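Local coordinates for C381 turret protein (Sulfolobus turreted icosahedral virus, PDB 4IND) that helps build the turrets of an archaeal icosahedral virus, assembling as a pentamer of triple jelly-roll subunits, at residues K43-L48 against K85-N90; M106-G111 against K159-S164; T195-G200 against V243-G248; A302-L307 against W331-G336. All coordinates share one frame; numbering follows the deposited sequence.

Contact 1 of 4, residues K43-L48 against K85-N90; sequences KQISYL and KVYNTN
Tyr87 and Ile45 meet because each sends a branch trans to its own backbone N: CG of Tyr87 (chi1 177°) and CG2 of Ile45. The contact lies in the first jelly roll of the turret protein. Segments 43-48 and 85-88 cross nearly at a right angle (94°); they belong to strands 41-49 and 78-88 of different sheets, and no hydrogen bond joins them. Side chains make the packing between layers. Ile45 CG2 lies 3.8 Å from Tyr87 CD2, and these two side chains run past each other in opposite directions. The other end of Ile45, CD1, reaches Thr89 CG2 at 3.6 Å. Further along the same side of the Tyr87 ring, Tyr47 CB comes to 3.7 Å from Tyr87 CE1. Ile45 and Tyr47 thus meet the ring from one side.

CG of Tyr47 stands between its backbone N and carbonyl carbon (chi1 60°). This carries the phenol across the Lys85 chain at about a right angle, with Tyr47 OH 3.6 Å from Lys85 CD. The polar ends go to other partners. Asp72 of a second subunit takes a hydrogen bond from Tyr47 OH and a salt bridge from Lys85 NZ, which also pairs with Glu115 and Glu117. Thr89 OG1 is hydrogen-bonded to Gly137 O. At the outer end a water bridges the segments, accepting from Lys43 NZ at 2.7 Å and donating to Thr89 OG1 at 2.9 Å.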
loop_
_atom_site.group_PDB
_atom_site.type_symbol
_atom_site.label_atom_id
_atom_site.label_comp_id
_atom_site.label_asym_id
_atom_site.label_seq_id
_atom_site.Cartn_x
_atom_site.Cartn_y
_atom_site.Cartn_z
ATOM N N LYS A 43 -31.543 -30.246 17.742
ATOM C CA LYS A 43 -31.246 -30.919 19.004
ATOM C C LYS A 43 -30.467 -30.057 19.957
ATOM O O LYS A 43 -29.719 -29.164 19.564
ATOM C CB LYS A 43 -30.468 -32.219 18.776
ATOM C CG LYS A 43 -31.277 -33.332 18.152
ATOM C CD LYS A 43 -30.518 -34.649 18.177
ATOM C CE LYS A 43 -31.361 -35.778 17.594
ATOM N NZ LYS A 43 -30.522 -36.927 17.135
ATOM N N GLN A 44 -30.620 -30.345 21.237
ATOM C CA GLN A 44 -29.824 -29.628 22.204
ATOM C C GLN A 44 -28.434 -30.264 22.281
ATOM O O GLN A 44 -28.298 -31.459 22.562
ATOM C CB GLN A 44 -30.505 -29.618 23.570
ATOM C CG GLN A 44 -29.792 -28.705 24.552
ATOM C CD GLN A 44 -30.665 -28.283 25.708
ATOM O OE1 GLN A 44 -31.459 -27.339 25.604
ATOM N NE2 GLN A 44 -30.515 -28.974 26.830
ATOM N N ILE A 45 -27.416 -29.455 22.031
ATOM C CA ILE A 45 -26.032 -29.901 21.921
ATOM C C ILE A 45 -25.230 -29.298 23.085
ATOM O O ILE A 45 -25.322 -28.104 23.359
ATOM C CB ILE A 45 -25.414 -29.391 20.580
ATOM C CG1 ILE A 45 -26.078 -30.078 19.383
ATOM C CG2 ILE A 45 -23.898 -29.541 20.559
ATOM C CD1 ILE A 45 -26.138 -31.576 19.483
ATOM N N SER A 46 -24.422 -30.113 23.749
ATOM C CA SER A 46 -23.607 -29.630 24.852
ATOM C C SER A 46 -22.159 -30.070 24.668
ATOM O O SER A 46 -21.892 -31.213 24.304
ATOM C CB SER A 46 -24.115 -30.219 26.174
ATOM O OG SER A 46 -25.476 -29.914 26.391
ATOM N N TYR A 47 -21.215 -29.179 24.946
ATOM C CA TYR A 47 -19.810 -29.595 24.956
ATOM C C TYR A 47 -18.998 -28.718 25.890
ATOM O O TYR A 47 -19.432 -27.636 26.262
ATOM C CB TYR A 47 -19.205 -29.613 23.538
ATOM C CG TYR A 47 -19.198 -28.284 22.786
ATOM C CD1 TYR A 47 -18.073 -27.463 22.783
ATOM C CD2 TYR A 47 -20.293 -27.876 22.044
ATOM C CE1 TYR A 47 -18.051 -26.262 22.067
ATOM C CE2 TYR A 47 -20.287 -26.669 21.342
ATOM C CZ TYR A 47 -19.167 -25.872 21.358
ATOM O OH TYR A 47 -19.174 -24.680 20.654
ATOM N N LEU A 48 -17.820 -29.210 26.274
ATOM C CA LEU A 48 -17.009 -28.568 27.313
ATOM C C LEU A 48 -16.028 -27.518 26.779
ATOM O O LEU A 48 -15.320 -27.756 25.792
ATOM C CB LEU A 48 -16.213 -29.619 28.074
ATOM C CG LEU A 48 -16.989 -30.498 29.039
ATOM C CD1 LEU A 48 -16.064 -31.532 29.633
ATOM C CD2 LEU A 48 -17.593 -29.641 30.117
ATOM N N LYS A 85 -18.180 -25.076 12.187
ATOM C CA LYS A 85 -18.106 -25.599 13.552
ATOM C C LYS A 85 -19.112 -26.718 13.670
ATOM O O LYS A 85 -20.317 -26.520 13.453
ATOM C CB LYS A 85 -18.418 -24.532 14.613
ATOM C CG LYS A 85 -18.193 -25.071 16.037
ATOM C CD LYS A 85 -18.589 -24.062 17.142
ATOM C CE LYS A 85 -17.617 -22.897 17.208
ATOM N NZ LYS A 85 -16.254 -23.335 17.579
ATOM N N VAL A 86 -18.637 -27.909 14.000
ATOM C CA VAL A 86 -19.575 -29.042 14.106
ATOM C C VAL A 86 -19.386 -29.764 15.429
ATOM O O VAL A 86 -18.396 -29.552 16.134
ATOM C CB VAL A 86 -19.414 -30.065 12.949
ATOM C CG1 VAL A 86 -19.620 -29.408 11.596
ATOM C CG2 VAL A 86 -18.044 -30.730 13.025
ATOM N N TYR A 87 -20.342 -30.622 15.770
ATOM C CA TYR A 87 -20.241 -31.450 16.950
ATOM C C TYR A 87 -20.732 -32.857 16.598
ATOM O O TYR A 87 -21.839 -33.043 16.068
ATOM C CB TYR A 87 -21.056 -30.881 18.128
ATOM C CG TYR A 87 -21.012 -31.784 19.344
ATOM C CD1 TYR A 87 -19.967 -31.706 20.244
ATOM C CD2 TYR A 87 -22.016 -32.728 19.585
ATOM C CE1 TYR A 87 -19.912 -32.523 21.356
ATOM C CE2 TYR A 87 -21.975 -33.563 20.706
ATOM C CZ TYR A 87 -20.909 -33.458 21.582
ATOM O OH TYR A 87 -20.827 -34.272 22.699
ATOM N N ASN A 88 -19.893 -33.847 16.863
ATOM C CA ASN A 88 -20.212 -35.216 16.501
ATOM C C ASN A 88 -20.994 -35.857 17.641
ATOM O O ASN A 88 -20.435 -36.165 18.694
ATOM C CB ASN A 88 -18.926 -36.001 16.230
ATOM C CG ASN A 88 -19.204 -37.455 15.849
ATOM O OD1 ASN A 88 -20.356 -37.833 15.596
ATOM N ND2 ASN A 88 -18.160 -38.272 15.800
ATOM N N THR A 89 -22.301 -36.018 17.452
ATOM C CA THR A 89 -23.150 -36.567 18.502
ATOM C C THR A 89 -23.047 -38.074 18.585
ATOM O O THR A 89 -23.560 -38.660 19.517
ATOM C CB THR A 89 -24.649 -36.210 18.318
ATOM O OG1 THR A 89 -25.142 -36.863 17.151
ATOM C CG2 THR A 89 -24.857 -34.700 18.163
ATOM N N ASN A 90 -22.422 -38.701 17.590
ATOM C CA ASN A 90 -22.243 -40.152 17.580
ATOM C C ASN A 90 -21.203 -40.631 18.607
ATOM O O ASN A 90 -20.271 -39.910 18.945
ATOM C CB ASN A 90 -21.775 -40.627 16.183
ATOM C CG ASN A 90 -22.718 -40.202 15.063
ATOM O OD1 ASN A 90 -22.599 -39.320 14.470
ATOM N ND2 ASN A 90 -23.587 -40.848 14.857
HETATM O O HOH W 1 -27.935 -37.489 17.419
#

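Contact 2 of 4, residues M106-G111 against K159-S164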
loop_
_atom_site.group_PDB
_atom_site.type_symbol
_atom_site.label_atom_id
_atom_site.label_comp_id
_atom_site.label_asym_id
_atom_site.label_seq_id
_atom_site.Cartn_x
_atom_site.Cartn_y
_atom_site.Cartn_z
ATOM N N MET A 106 -8.817 -36.844 0.491
ATOM C CA MET A 106 -8.264 -36.528 1.807
ATOM C C MET A 106 -9.385 -36.219 2.780
ATOM O O MET A 106 -10.413 -35.663 2.397
ATOM C CB MET A 106 -7.255 -35.366 1.711
ATOM C CG MET A 106 -6.069 -35.714 0.822
ATOM S SD MET A 106 -4.752 -34.481 0.806
ATOM C CE MET A 106 -5.694 -33.047 0.344
ATOM N N THR A 107 -9.196 -36.608 4.037
ATOM C CA THR A 107 -10.282 -36.540 5.020
ATOM C C THR A 107 -9.902 -35.897 6.344
ATOM O O THR A 107 -8.717 -35.823 6.704
ATOM C CB THR A 107 -10.795 -37.963 5.356
ATOM O OG1 THR A 107 -9.704 -38.787 5.774
ATOM C CG2 THR A 107 -11.455 -38.617 4.146
ATOM N N TYR A 108 -10.929 -35.453 7.068
ATOM C CA TYR A 108 -10.814 -35.152 8.489
ATOM C C TYR A 108 -11.438 -36.304 9.257
ATOM O O TYR A 108 -12.453 -36.869 8.833
ATOM C CB TYR A 108 -11.577 -33.877 8.828
ATOM C CG TYR A 108 -11.010 -32.624 8.211
ATOM C CD1 TYR A 108 -9.634 -32.435 8.106
ATOM C CD2 TYR A 108 -11.850 -31.621 7.743
ATOM C CE1 TYR A 108 -9.122 -31.278 7.553
ATOM C CE2 TYR A 108 -11.341 -30.457 7.182
ATOM C CZ TYR A 108 -9.977 -30.297 7.100
ATOM O OH TYR A 108 -9.468 -29.151 6.546
ATOM N N SER A 109 -10.836 -36.656 10.388
ATOM C CA SER A 109 -11.405 -37.644 11.289
ATOM C C SER A 109 -11.940 -36.925 12.539
ATOM O O SER A 109 -11.204 -36.264 13.256
ATOM C CB SER A 109 -10.356 -38.702 11.642
ATOM O OG SER A 109 -10.895 -39.653 12.524
ATOM N N ILE A 110 -13.239 -37.043 12.784
ATOM C CA ILE A 110 -13.878 -36.316 13.879
ATOM C C ILE A 110 -14.258 -37.273 14.999
ATOM O O ILE A 110 -15.107 -38.154 14.825
ATOM C CB ILE A 110 -15.148 -35.560 13.369
ATOM C CG1 ILE A 110 -14.793 -34.658 12.181
ATOM C CG2 ILE A 110 -15.796 -34.749 14.485
ATOM C CD1 ILE A 110 -16.006 -33.909 11.568
ATOM N N GLY A 111 -13.622 -37.107 16.155
ATOM C CA GLY A 111 -13.799 -38.029 17.267
ATOM C C GLY A 111 -15.229 -38.060 17.796
ATOM O O GLY A 111 -16.009 -37.113 17.612
ATOM N N LYS A 159 -2.755 -29.412 11.924
ATOM C CA LYS A 159 -2.318 -30.684 11.373
ATOM C C LYS A 159 -3.431 -31.720 11.548
ATOM O O LYS A 159 -3.422 -32.505 12.476
ATOM C CB LYS A 159 -1.013 -31.142 12.033
ATOM C CG LYS A 159 -0.409 -32.395 11.412
ATOM C CD LYS A 159 0.679 -32.999 12.319
ATOM C CE LYS A 159 1.903 -32.098 12.400
ATOM N NZ LYS A 159 3.029 -32.755 13.121
ATOM N N ILE A 160 -4.400 -31.696 10.637
ATOM C CA ILE A 160 -5.581 -32.557 10.755
ATOM C C ILE A 160 -6.003 -33.186 9.422
ATOM O O ILE A 160 -6.988 -33.926 9.362
ATOM C CB ILE A 160 -6.794 -31.761 11.293
ATOM C CG1 ILE A 160 -7.084 -30.592 10.357
ATOM C CG2 ILE A 160 -6.556 -31.284 12.729
ATOM C CD1 ILE A 160 -8.428 -29.889 10.650
ATOM N N ILE A 161 -5.295 -32.865 8.344
ATOM C CA ILE A 161 -5.663 -33.384 7.034
ATOM C C ILE A 161 -5.026 -34.740 6.842
ATOM O O ILE A 161 -3.807 -34.891 6.945
ATOM C CB ILE A 161 -5.205 -32.468 5.877
ATOM C CG1 ILE A 161 -5.654 -31.026 6.091
ATOM C CG2 ILE A 161 -5.711 -33.006 4.532
ATOM C CD1 ILE A 161 -4.944 -30.021 5.168
ATOM N N HIS A 162 -5.846 -35.746 6.564
ATOM C CA HIS A 162 -5.325 -37.102 6.396
ATOM C C HIS A 162 -5.201 -37.507 4.942
ATOM O O HIS A 162 -6.143 -37.337 4.156
ATOM C CB HIS A 162 -6.232 -38.137 7.097
ATOM C CG HIS A 162 -6.305 -37.966 8.573
ATOM N ND1 HIS A 162 -5.404 -38.557 9.434
ATOM C CD2 HIS A 162 -7.160 -37.265 9.355
ATOM C CE1 HIS A 162 -5.706 -38.235 10.676
ATOM N NE2 HIS A 162 -6.773 -37.453 10.656
ATOM N N THR A 163 -4.062 -38.107 4.600
ATOM C CA THR A 163 -3.887 -38.640 3.257
ATOM C C THR A 163 -3.239 -39.990 3.320
ATOM O O THR A 163 -2.464 -40.294 4.239
ATOM C CB THR A 163 -3.064 -37.694 2.328
ATOM O OG1 THR A 163 -2.941 -38.304 1.037
ATOM C CG2 THR A 163 -1.644 -37.436 2.912
ATOM N N SER A 164 -3.555 -40.832 2.353
ATOM C CA SER A 164 -2.875 -42.097 2.272
ATOM C C SER A 164 -2.157 -42.239 0.930
ATOM O O SER A 164 -1.832 -43.347 0.509
ATOM C CB SER A 164 -3.856 -43.246 2.515
ATOM O OG SER A 164 -4.938 -43.158 1.615
HETATM O O HOH W 2 -8.714 -35.156 11.222
#
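Thr107 and His162 form a single antiparallel hydrogen-bonded bridge between the first and second jelly rolls. Thr107 N donates to His162 O at 3.1 Å, in the carbonyl plane and on a lone pair. His162 N returns a bond to Thr107 O at 2.9 Å. The two side chains cross at about a right angle. That of His162 folds back beside its own N (chi1 -63°), which brings the edge of its ring to Thr107 O: this oxygen lies in the ring plane, 3.4 Å from His162 CD2. Ser109 CB packs near His162 NE2.

The Tyr108 ring is also met at its edge. Ile160 O lies in the ring plane, 3.3 Å from Tyr108 CD1, and Ile160 CD1 is 3.5 Å from Tyr108 CE1. Ile160 CG1 stands between N and the carbonyl carbon (chi1 58°), a turn that lays its chain against the tyrosine. Ile160 and Ile161 both face Phe255 in a classic beta bulge. Tyr108 OH bonds to Tyr119 O.

At the other end Met106 lies beside Thr163, pointing the same way, with Met106 CG 3.9 Å from Thr163 CB. The bend at chi3 turns CE back toward Ile161 CG2, which SD also approaches.

One water accepts from Ser109 N and donates to Ile160 O, with a weak third bond from His162 NE2. The chemistry thus implies a domain junction held by paired backbone bonds, a bridging water and apolar flanks.

Contact 3 of 4, residues T195-G200 against V243-G248; sequences TNFQFG and VTYGGG
Val243 and Gly200 pair as an antiparallel non-hydrogen-bonded bridge in the second jelly roll, where strand 238-243 runs beside strand 194-203. Their CA atoms are only 4.2 Å apart, a close approach at a position where Gly200 has no side chain. Val243 sends CG1 trans to its N (chi1 -180°), and this methyl lies 3.6 Å from Phe199 O. Val243 CG2 is turned to the Phe199 ring and touches it loosely.

Thr244 follows, where the strand gives way to a loop. Its N donates to Phe199 O at 3.0 Å with an angle of 168°, though the N is tilted from the carbonyl plane. Thr244 OG1 lies 3.1 Å from Gln198 OE1, at the end of an extended glutamine chain. A water next to this hydroxyl, 2.6 Å from Thr244 OG1, donates to Gln198 O and so spans the two segments.

Tyr245 comes next and completes an aromatic cluster with Phe197 and Phe199. Its CG sits between the backbone N and the carbonyl carbon (chi1 67°), which turns the ring in against both phenylalanines. Phe253 meets Phe199 and Tyr245 from strand 253-262.

The Tyr245 ring is met in different ways. Phe199 O lies in its plane at the edge, and the Phe199 ring packs obliquely. Phe197 CZ comes over one face, 3.4 Å from Tyr245 CG.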
loop_
_atom_site.group_PDB
_atom_site.type_symbol
_atom_site.label_atom_id
_atom_site.label_comp_id
_atom_site.label_asym_id
_atom_site.label_seq_id
_atom_site.Cartn_x
_atom_site.Cartn_y
_atom_site.Cartn_z
ATOM N N THR A 195 14.127 -43.466 0.562
ATOM C CA THR A 195 15.081 -42.395 0.402
ATOM C C THR A 195 14.589 -41.401 -0.637
ATOM O O THR A 195 14.072 -41.786 -1.687
ATOM C CB THR A 195 16.453 -42.933 0.068
ATOM O OG1 THR A 195 16.346 -43.815 -1.049
ATOM C CG2 THR A 195 17.006 -43.717 1.253
ATOM N N ASN A 196 14.744 -40.119 -0.334
ATOM C CA ASN A 196 14.202 -39.071 -1.190
ATOM C C ASN A 196 12.752 -39.349 -1.558
ATOM O O ASN A 196 12.359 -39.312 -2.726
ATOM C CB ASN A 196 15.074 -38.863 -2.425
ATOM C CG ASN A 196 16.454 -38.351 -2.068
ATOM O OD1 ASN A 196 16.621 -37.636 -1.078
ATOM N ND2 ASN A 196 17.449 -38.715 -2.867
ATOM N N PHE A 197 11.977 -39.631 -0.519
ATOM C CA PHE A 197 10.543 -39.856 -0.607
ATOM C C PHE A 197 9.820 -38.597 -1.052
ATOM O O PHE A 197 9.791 -37.598 -0.323
ATOM C CB PHE A 197 10.041 -40.259 0.777
ATOM C CG PHE A 197 8.582 -40.593 0.830
ATOM C CD1 PHE A 197 8.152 -41.908 0.688
ATOM C CD2 PHE A 197 7.647 -39.607 1.054
ATOM C CE1 PHE A 197 6.807 -42.225 0.751
ATOM C CE2 PHE A 197 6.291 -39.916 1.119
ATOM C CZ PHE A 197 5.872 -41.229 0.967
ATOM N N GLN A 198 9.226 -38.623 -2.240
ATOM C CA GLN A 198 8.451 -37.465 -2.658
ATOM C C GLN A 198 7.036 -37.593 -2.107
ATOM O O GLN A 198 6.300 -38.502 -2.470
ATOM C CB GLN A 198 8.437 -37.283 -4.181
ATOM C CG GLN A 198 7.584 -36.079 -4.602
ATOM C CD GLN A 198 7.583 -35.826 -6.098
ATOM O OE1 GLN A 198 6.545 -35.715 -6.715
ATOM N NE2 GLN A 198 8.743 -35.717 -6.673
ATOM N N PHE A 199 6.678 -36.688 -1.204
ATOM C CA PHE A 199 5.343 -36.661 -0.623
ATOM C C PHE A 199 4.345 -36.091 -1.628
ATOM O O PHE A 199 3.208 -36.569 -1.768
ATOM C CB PHE A 199 5.380 -35.803 0.654
ATOM C CG PHE A 199 4.023 -35.437 1.187
ATOM C CD1 PHE A 199 3.232 -36.373 1.838
ATOM C CD2 PHE A 199 3.548 -34.148 1.051
ATOM C CE1 PHE A 199 1.969 -36.032 2.328
ATOM C CE2 PHE A 199 2.295 -33.791 1.539
ATOM C CZ PHE A 199 1.500 -34.738 2.177
ATOM N N GLY A 200 4.767 -35.053 -2.330
ATOM C CA GLY A 200 3.851 -34.348 -3.223
ATOM C C GLY A 200 4.558 -33.245 -3.977
ATOM O O GLY A 200 5.784 -33.171 -3.949
ATOM N N VAL A 243 -0.758 -34.621 -3.663
ATOM C CA VAL A 243 -0.070 -35.705 -2.951
ATOM C C VAL A 243 0.229 -36.770 -3.998
ATOM O O VAL A 243 -0.682 -37.224 -4.701
ATOM C CB VAL A 243 -0.960 -36.309 -1.849
ATOM C CG1 VAL A 243 -0.211 -37.426 -1.131
ATOM C CG2 VAL A 243 -1.396 -35.239 -0.853
ATOM N N THR A 244 1.486 -37.189 -4.110
ATOM C CA THR A 244 1.870 -38.021 -5.260
ATOM C C THR A 244 2.411 -39.398 -4.926
ATOM O O THR A 244 2.701 -40.185 -5.829
ATOM C CB THR A 244 2.913 -37.295 -6.143
ATOM O OG1 THR A 244 4.058 -36.995 -5.341
ATOM C CG2 THR A 244 2.355 -35.995 -6.721
ATOM N N TYR A 245 2.578 -39.700 -3.646
ATOM C CA TYR A 245 3.292 -40.933 -3.295
ATOM C C TYR A 245 2.515 -42.228 -3.537
ATOM O O TYR A 245 3.098 -43.306 -3.577
ATOM C CB TYR A 245 3.907 -40.874 -1.887
ATOM C CG TYR A 245 2.938 -40.834 -0.721
ATOM C CD1 TYR A 245 2.461 -42.006 -0.154
ATOM C CD2 TYR A 245 2.541 -39.629 -0.162
ATOM C CE1 TYR A 245 1.598 -41.979 0.930
ATOM C CE2 TYR A 245 1.691 -39.593 0.916
ATOM C CZ TYR A 245 1.232 -40.781 1.463
ATOM O OH TYR A 245 0.371 -40.772 2.536
ATOM N N GLY A 246 1.207 -42.127 -3.713
ATOM C CA GLY A 246 0.448 -43.268 -4.191
ATOM C C GLY A 246 -0.427 -43.925 -3.148
ATOM O O GLY A 246 0.062 -44.345 -2.095
ATOM N N GLY A 247 -1.714 -44.046 -3.475
ATOM C CA GLY A 247 -2.747 -44.459 -2.540
ATOM C C GLY A 247 -2.531 -45.737 -1.741
ATOM O O GLY A 247 -2.977 -45.842 -0.593
ATOM N N GLY A 248 -1.857 -46.718 -2.328
ATOM C CA GLY A 248 -1.730 -48.002 -1.660
ATOM C C GLY A 248 -0.401 -48.248 -0.971
ATOM O O GLY A 248 -0.102 -49.369 -0.554
HETATM O O HOH W 3 5.545 -39.128 -5.076
#

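Contact 4 of 4, residues A302-L307 against W331-G336; sequences ASVSGL and WDFIAG
Phe333 presents one ring face to Val304 in the third domain, whose family is nucleoplasmin-like. Val304 CG2 stands 3.4 Å from the ring centroid and 1° off the normal, a CH-pi contact. The two side chains cross at about a right angle. The opposite face of the ring is covered by Trp331 CD1, so the phenylalanine is held between valine and tryptophan. Ala302 CB comes in at the edge, 3.8 Å from Phe333 CZ. Leu307 crosses the root of the side chain at about a right angle, with Leu307 CD1 3.9 Å from Phe333 CB. Leu307 CD2 extends the apolar patch toward Ile334 CD1. CG of Phe333 lies beside its own N (chi1 -65°), and this swings the ring across to strand 302-305.

The turn behind the ring is fixed by Asp332. Its OD1 accepts from Ile334 N at 2.9 Å, an Asx turn, and from Ala335 N at 3.1 Å.

No hydrogen bond spans the segments. Strands 295-305 and 328-332 belong to two different four-stranded sheets, and strand 311-319 adds Cys314 and Leu316 beside Phe333. Trp331 also meets Phe271 of a third subunit edge-to-face.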
loop_
_atom_site.group_PDB
_atom_site.type_symbol
_atom_site.label_atom_id
_atom_site.label_comp_id
_atom_site.label_asym_id
_atom_site.label_seq_id
_atom_site.Cartn_x
_atom_site.Cartn_y
_atom_site.Cartn_z
ATOM N N ALA A 302 30.603 -10.728 -11.294
ATOM C CA ALA A 302 31.318 -11.879 -11.832
ATOM C C ALA A 302 32.661 -11.470 -12.411
ATOM O O ALA A 302 32.815 -10.374 -12.956
ATOM C CB ALA A 302 30.485 -12.610 -12.878
ATOM N N SER A 303 33.634 -12.362 -12.292
ATOM C CA SER A 303 34.970 -12.093 -12.795
ATOM C C SER A 303 35.608 -13.403 -13.226
ATOM O O SER A 303 35.321 -14.461 -12.660
ATOM C CB SER A 303 35.811 -11.442 -11.704
ATOM O OG SER A 303 37.046 -11.012 -12.218
ATOM N N VAL A 304 36.452 -13.342 -14.241
ATOM C CA VAL A 304 37.173 -14.536 -14.689
ATOM C C VAL A 304 38.658 -14.228 -14.714
ATOM O O VAL A 304 39.076 -13.208 -15.265
ATOM C CB VAL A 304 36.709 -15.008 -16.079
ATOM C CG1 VAL A 304 37.562 -16.176 -16.559
ATOM C CG2 VAL A 304 35.230 -15.409 -16.031
ATOM N N SER A 305 39.455 -15.097 -14.094
ATOM C CA SER A 305 40.896 -14.969 -14.146
ATOM C C SER A 305 41.447 -16.095 -14.987
ATOM O O SER A 305 40.834 -17.165 -15.093
ATOM C CB SER A 305 41.504 -15.014 -12.748
ATOM O OG SER A 305 41.171 -16.223 -12.098
ATOM N N GLY A 306 42.594 -15.846 -15.600
ATOM C CA GLY A 306 43.270 -16.860 -16.384
ATOM C C GLY A 306 42.993 -16.737 -17.866
ATOM O O GLY A 306 43.424 -17.580 -18.649
ATOM N N LEU A 307 42.262 -15.695 -18.258
ATOM C CA LEU A 307 41.999 -15.456 -19.674
ATOM C C LEU A 307 43.283 -15.149 -20.434
ATOM O O LEU A 307 44.083 -14.331 -19.997
ATOM C CB LEU A 307 41.018 -14.305 -19.854
ATOM C CG LEU A 307 39.574 -14.621 -19.481
ATOM C CD1 LEU A 307 38.669 -13.425 -19.754
ATOM C CD2 LEU A 307 39.097 -15.857 -20.228
ATOM N N TRP A 331 26.858 -11.954 -19.608
ATOM C CA TRP A 331 28.151 -11.272 -19.704
ATOM C C TRP A 331 29.107 -12.068 -20.558
ATOM O O TRP A 331 29.200 -13.293 -20.442
ATOM C CB TRP A 331 28.788 -11.019 -18.334
ATOM C CG TRP A 331 29.959 -10.095 -18.453
ATOM C CD1 TRP A 331 31.289 -10.437 -18.404
ATOM C CD2 TRP A 331 29.918 -8.687 -18.706
ATOM N NE1 TRP A 331 32.060 -9.325 -18.588
ATOM C CE2 TRP A 331 31.246 -8.229 -18.782
ATOM C CE3 TRP A 331 28.881 -7.757 -18.873
ATOM C CZ2 TRP A 331 31.579 -6.884 -19.012
ATOM C CZ3 TRP A 331 29.203 -6.418 -19.099
ATOM C CH2 TRP A 331 30.543 -5.995 -19.164
ATOM N N ASP A 332 29.821 -11.369 -21.428
ATOM C CA ASP A 332 30.804 -12.001 -22.278
ATOM C C ASP A 332 32.169 -11.480 -21.838
ATOM O O ASP A 332 32.478 -10.303 -22.014
ATOM C CB ASP A 332 30.529 -11.663 -23.738
ATOM C CG ASP A 332 31.474 -12.369 -24.686
ATOM O OD1 ASP A 332 32.629 -12.640 -24.293
ATOM O OD2 ASP A 332 31.065 -12.661 -25.824
ATOM N N PHE A 333 32.975 -12.345 -21.230
ATOM C CA PHE A 333 34.240 -11.907 -20.644
ATOM C C PHE A 333 35.300 -11.573 -21.688
ATOM O O PHE A 333 36.268 -10.865 -21.401
ATOM C CB PHE A 333 34.759 -12.944 -19.642
ATOM C CG PHE A 333 33.879 -13.101 -18.456
ATOM C CD1 PHE A 333 34.014 -12.262 -17.361
ATOM C CD2 PHE A 333 32.883 -14.071 -18.433
ATOM C CE1 PHE A 333 33.172 -12.402 -16.249
ATOM C CE2 PHE A 333 32.046 -14.213 -17.330
ATOM C CZ PHE A 333 32.188 -13.379 -16.241
ATOM N N ILE A 334 35.123 -12.085 -22.900
ATOM C CA ILE A 334 36.033 -11.748 -23.991
ATOM C C ILE A 334 35.663 -10.381 -24.554
ATOM O O ILE A 334 36.484 -9.482 -24.608
ATOM C CB ILE A 334 35.977 -12.784 -25.131
ATOM C CG1 ILE A 334 36.229 -14.202 -24.602
ATOM C CG2 ILE A 334 36.953 -12.416 -26.239
ATOM C CD1 ILE A 334 37.555 -14.372 -23.906
ATOM N N ALA A 335 34.408 -10.233 -24.963
ATOM C CA ALA A 335 33.924 -8.999 -25.586
ATOM C C ALA A 335 33.815 -7.840 -24.596
ATOM O O ALA A 335 34.070 -6.688 -24.942
ATOM C CB ALA A 335 32.562 -9.249 -26.248
ATOM N N GLY A 336 33.427 -8.151 -23.365
ATOM C CA GLY A 336 33.144 -7.122 -22.373
ATOM C C GLY A 336 34.246 -6.847 -21.362
ATOM O O GLY A 336 34.247 -5.800 -20.718
#

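From the N terminus the four contacts follow in series, and none nests within or crosses another. Contact 1 closes a loop of 36 residues inside the first jelly roll and joins two of its sheets. Contact 2 spans 47 residues and ties the first domain to the second. Asn88 of contact 1 reaches Ile110 and Gly111 of contact 2 through weak, probable hydrogen bonds from its ND2. Contact 3 closes 42 residues within the second domain and touches contact 2, where Val243 packs on Met106 and Thr163. Contact 4 closes 23 residues in the third domain, its nearest atoms about 31 Å from those of contact 3.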